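Local coordinates for SEC-C motif domain protein (Psychrobacter arcticus, PDB 2I9W) that binds two zinc ions through cysteine clusters flanking an NTF2-like (cystatin-like) domain, its biological role being otherwise unknown, at residues 76-79 with 80-83; 58-61 with 62-66. All coordinates share one frame; numbering follows the deposited sequence. Where two conformers were deposited one is given.

Contact 1: residues 76-79 with 80-83; sequences TLPA and QQDL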
loop_
_atom_site.group_PDB
_atom_site.type_symbol
_atom_site.label_atom_id
_atom_site.label_comp_id
_atom_site.label_asym_id
_atom_site.label_seq_id
_atom_site.Cartn_x
_atom_site.Cartn_y
_atom_site.Cartn_z
ATOM N N THR A 76 1.131 -0.274 7.092
ATOM C CA THR A 76 0.524 0.991 7.501
ATOM C C THR A 76 1.417 1.673 8.530
ATOM O O THR A 76 2.081 0.986 9.324
ATOM C CB THR A 76 -0.867 0.746 8.074
ATOM O OG1 THR A 76 -1.640 0.076 7.098
ATOM C CG2 THR A 76 -1.603 2.065 8.422
ATOM N N LEU A 77 1.446 2.997 8.491
ATOM C CA LEU A 77 2.177 3.806 9.479
ATOM C C LEU A 77 2.069 3.163 10.842
ATOM O O LEU A 77 0.950 2.903 11.290
ATOM C CB LEU A 77 1.603 5.233 9.551
ATOM C CG LEU A 77 2.484 6.162 10.409
ATOM C CD1 LEU A 77 3.766 6.520 9.651
ATOM C CD2 LEU A 77 1.728 7.418 10.801
ATOM N N PRO A 78 3.219 2.840 11.489
ATOM C CA PRO A 78 3.158 2.087 12.766
ATOM C C PRO A 78 2.195 2.682 13.848
ATOM O O PRO A 78 1.483 1.938 14.501
ATOM C CB PRO A 78 4.625 2.053 13.217
ATOM C CG PRO A 78 5.418 2.138 11.924
ATOM C CD PRO A 78 4.617 3.074 11.076
ATOM N N ALA A 79 2.160 4.008 13.975
ATOM C CA ALA A 79 1.278 4.704 14.924
ATOM C C ALA A 79 -0.205 4.494 14.683
ATOM O O ALA A 79 -1.001 4.785 15.574
ATOM C CB ALA A 79 1.585 6.213 14.928
ATOM N N GLN A 80 -0.575 4.033 13.485
ATOM C CA GLN A 80 -1.980 3.795 13.124
ATOM C C GLN A 80 -2.382 2.335 13.216
ATOM O O GLN A 80 -3.558 2.010 13.104
ATOM C CB GLN A 80 -2.244 4.268 11.687
ATOM C CG GLN A 80 -2.162 5.754 11.492
ATOM C CD GLN A 80 -2.457 6.184 10.073
ATOM O OE1 GLN A 80 -1.915 5.628 9.123
ATOM N NE2 GLN A 80 -3.332 7.174 9.915
ATOM N N GLN A 81 -1.403 1.440 13.361
ATOM C CA GLN A 81 -1.663 0.028 13.193
ATOM C C GLN A 81 -2.665 -0.511 14.207
ATOM O O GLN A 81 -3.538 -1.265 13.829
ATOM C CB GLN A 81 -0.375 -0.782 13.264
ATOM C CG GLN A 81 0.470 -0.591 12.022
ATOM C CD GLN A 81 1.774 -1.376 12.065
ATOM O OE1 GLN A 81 1.970 -2.183 12.948
ATOM N NE2 GLN A 81 2.677 -1.093 11.144
ATOM N N ASP A 82 -2.536 -0.100 15.463
ATOM C CA ASP A 82 -3.500 -0.472 16.516
ATOM C C ASP A 82 -4.905 0.105 16.316
ATOM O O ASP A 82 -5.834 -0.279 17.020
ATOM C CB ASP A 82 -2.977 -0.075 17.902
ATOM C CG ASP A 82 -1.823 -0.944 18.373
ATOM O OD1 ASP A 82 -1.454 -1.919 17.663
ATOM O OD2 ASP A 82 -1.285 -0.647 19.468
ATOM N N LEU A 83 -5.068 1.016 15.384
ATOM C CA LEU A 83 -6.370 1.565 15.040
ATOM C C LEU A 83 -7.074 0.774 13.952
ATOM O O LEU A 83 -8.236 1.029 13.690
ATOM C CB LEU A 83 -6.222 3.027 14.589
ATOM C CG LEU A 83 -5.656 4.007 15.647
ATOM C CD1 LEU A 83 -5.636 5.424 15.074
ATOM C CD2 LEU A 83 -6.388 3.969 16.951
HETATM O O HOH W 1 -0.168 1.428 16.588
#
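The side chain of Q81 turns back over the start of its own short helical turn and closes on the carbonyl of T76, five residues earlier. Its CB lies 3.5 Å from P78 O, the same carbonyl that accepts the backbone bond from Q81 N. CG, placed beside the backbone N and anti to the carbonyl carbon (chi1 -73°), comes up beside the oxygens of T76 and L77, 3.5 Å from T76 O. From there the extended chain carries CD past CA of P78, and the amide finishes at T76 O, with NE2 donating over 2.8 Å. That bond is nearly straight (172°) and lies in both the carbonyl plane and the amide plane of Q81, which gives the amide a definite rotation. Glutamine suits the place because it has the length to span the turn and an N-H at its end.

The backbone closes the same turn: Q80 N donates to L77 O at 2.9 Å and Q81 N to P78 O at 3.1 Å. P78 fits at the first turn of a helix, where a backbone N has no helical carbonyl to bond, and a water links P78 O to the N of D82.

Q80 leaves in another direction. CG2 of T76 and CB of L77 flank its OE1, each 3.6 Å away; this oxygen also has a hydrogen-bond partner beyond the turn, and NE2 donates to the carbonyl of D155. T76 likewise sends OG1 back to the carbonyl of I72. L77 gives this turn its apolar side, packing on V139 and I141 of strand 128-142 and on I169, close to the second zinc site, where its side chain lies about 4 Å from that of the ligand C170. The two neighbouring glutamines thus divide the work: Q81 closes the turn onto T76, and Q80 ties it to the chain at D155.

Contact 2: residues 58-61 with 62-66; sequences RTRY and SAFVL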
loop_
_atom_site.group_PDB
_atom_site.type_symbol
_atom_site.label_atom_id
_atom_site.label_comp_id
_atom_site.label_asym_id
_atom_site.label_seq_id
_atom_site.Cartn_x
_atom_site.Cartn_y
_atom_site.Cartn_z
ATOM N N ARG A 58 1.564 -1.329 -4.988
ATOM C CA ARG A 58 1.290 -2.560 -5.755
ATOM C C ARG A 58 1.224 -3.768 -4.855
ATOM O O ARG A 58 0.302 -4.589 -4.952
ATOM C CB ARG A 58 2.355 -2.794 -6.824
ATOM C CG ARG A 58 2.189 -1.901 -7.997
ATOM C CD ARG A 58 3.412 -1.963 -8.894
ATOM N NE ARG A 58 3.260 -1.162 -10.105
ATOM C CZ ARG A 58 2.560 -1.524 -11.182
ATOM N NH1 ARG A 58 1.905 -2.686 -11.243
ATOM N NH2 ARG A 58 2.520 -0.704 -12.224
ATOM N N THR A 59 2.214 -3.894 -3.979
ATOM C CA THR A 59 2.208 -5.033 -3.011
ATOM C C THR A 59 0.980 -4.994 -2.102
ATOM O O THR A 59 0.459 -6.041 -1.746
ATOM C CB THR A 59 3.526 -5.129 -2.154
ATOM O OG1 THR A 59 3.641 -3.959 -1.299
ATOM C CG2 THR A 59 4.761 -5.311 -3.073
ATOM N N ARG A 60 0.521 -3.809 -1.714
ATOM C CA ARG A 60 -0.714 -3.739 -0.905
ATOM C C ARG A 60 -1.964 -4.202 -1.680
ATOM O O ARG A 60 -2.763 -4.967 -1.197
ATOM C CB ARG A 60 -0.886 -2.353 -0.286
ATOM C CG ARG A 60 0.184 -1.955 0.760
ATOM C CD ARG A 60 -0.007 -0.479 1.197
ATOM N NE ARG A 60 -1.387 -0.167 1.626
ATOM C CZ ARG A 60 -1.896 -0.414 2.829
ATOM N NH1 ARG A 60 -1.148 -0.975 3.776
ATOM N NH2 ARG A 60 -3.162 -0.085 3.080
ATOM N N TYR A 61 -2.111 -3.711 -2.905
ATOM C CA TYR A 61 -3.181 -4.164 -3.791
ATOM C C TYR A 61 -3.196 -5.704 -3.911
ATOM O O TYR A 61 -4.213 -6.346 -3.729
ATOM C CB TYR A 61 -3.032 -3.527 -5.183
ATOM C CG TYR A 61 -4.027 -4.131 -6.122
ATOM C CD1 TYR A 61 -5.326 -3.729 -6.103
ATOM C CD2 TYR A 61 -3.660 -5.163 -6.977
ATOM C CE1 TYR A 61 -6.300 -4.335 -6.921
ATOM C CE2 TYR A 61 -4.594 -5.786 -7.786
ATOM C CZ TYR A 61 -5.935 -5.369 -7.752
ATOM O OH TYR A 61 -6.881 -5.955 -8.568
ATOM N N SER A 62 -2.034 -6.278 -4.178
ATOM C CA SER A 62 -1.916 -7.751 -4.303
ATOM C C SER A 62 -2.259 -8.445 -2.980
ATOM O O SER A 62 -2.843 -9.534 -2.988
ATOM C CB SER A 62 -0.496 -8.106 -4.742
ATOM O OG SER A 62 -0.287 -7.561 -6.024
ATOM N N ALA A 63 -1.970 -7.788 -1.855
ATOM C CA ALA A 63 -2.345 -8.335 -0.534
ATOM C C ALA A 63 -3.871 -8.264 -0.344
ATOM O O ALA A 63 -4.426 -9.113 0.298
ATOM C CB ALA A 63 -1.586 -7.591 0.595
ATOM N N PHE A 64 -4.538 -7.260 -0.910
ATOM C CA PHE A 64 -6.025 -7.216 -0.892
ATOM C C PHE A 64 -6.573 -8.402 -1.682
ATOM O O PHE A 64 -7.380 -9.206 -1.193
ATOM C CB PHE A 64 -6.542 -5.899 -1.482
ATOM C CG PHE A 64 -6.289 -4.695 -0.595
ATOM C CD1 PHE A 64 -6.559 -4.787 0.764
ATOM C CD2 PHE A 64 -5.852 -3.499 -1.102
ATOM C CE1 PHE A 64 -6.361 -3.708 1.608
ATOM C CE2 PHE A 64 -5.641 -2.411 -0.238
ATOM C CZ PHE A 64 -5.888 -2.553 1.105
ATOM N N VAL A 65 -6.077 -8.550 -2.911
ATOM C CA VAL A 65 -6.592 -9.583 -3.809
ATOM C C VAL A 65 -6.397 -10.983 -3.221
ATOM O O VAL A 65 -7.341 -11.810 -3.251
ATOM C CB VAL A 65 -5.913 -9.490 -5.198
ATOM C CG1 VAL A 65 -6.398 -10.689 -6.107
ATOM C CG2 VAL A 65 -6.189 -8.163 -5.823
ATOM N N LEU A 66 -5.202 -11.237 -2.671
ATOM C CA LEU A 66 -4.826 -12.555 -2.159
ATOM C C LEU A 66 -5.199 -12.779 -0.691
ATOM O O LEU A 66 -5.031 -13.877 -0.167
ATOM C CB LEU A 66 -3.335 -12.818 -2.383
ATOM C CG LEU A 66 -2.858 -12.778 -3.864
ATOM C CD1 LEU A 66 -1.318 -12.861 -3.965
ATOM C CD2 LEU A 66 -3.508 -13.867 -4.777
#
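The phenol ring of Y61 carries a methyl of V65 over one face: CG2 sits 3.8 Å from the ring centroid and 29° off its normal, a CH-pi contact between residues i and i+4 of the alpha-helix 53-66. CG of Y61 stands anti to the backbone N (chi1 173°), which swings the ring toward the C-terminal end of the helix and brings it against V65. A branched valine offers a methyl close to the backbone, where the ring can meet it, and L101 of strand 97-107 also touches the tyrosine side chain. The other flat pair, R60 and F64, run side by side; guanidinium and phenyl planes are nearly perpendicular, 87° apart, with NH2 of R60 4.2 Å from CZ of F64. NH1 of R60 donates to T75 OG1 and I72 O, while the F64 ring meets W92 edge-to-face.

S62 suits its place by being small and polar: its side chain lies about 3 Å from those of the zinc ligands C11 and C30, and OG makes a weak bond with the N of C11. The i to i+4 backbone bonds continue throughout, F64 N to R60 O at 2.9 Å among them. R58 O accepts twice, from S62 N at 3.0 Å and from the S62 hydroxyl OG at 3.2 Å.

In the fold
Contact 2 comes first along the chain, in helix 53-66, and contact 1 follows at the short helix 78-81 and the loop leading into it, with helix 69-74 between them. Their centres are about 18 Å apart, and both belong to the central NTF2-like domain, whose helices pack on the four-stranded antiparallel sheet. The two meet directly where T76 OG1 packs 3.5 Å from R60 NH1, without a bond between them; each instead bonds the carbonyl of I72 in the intervening helix. Each contact also borders a different zinc site: 58-66 the N-terminal one, 76-83 that of the SEC-C motif. The helical part of the central domain therefore contacts both metal-binding ends of the protein.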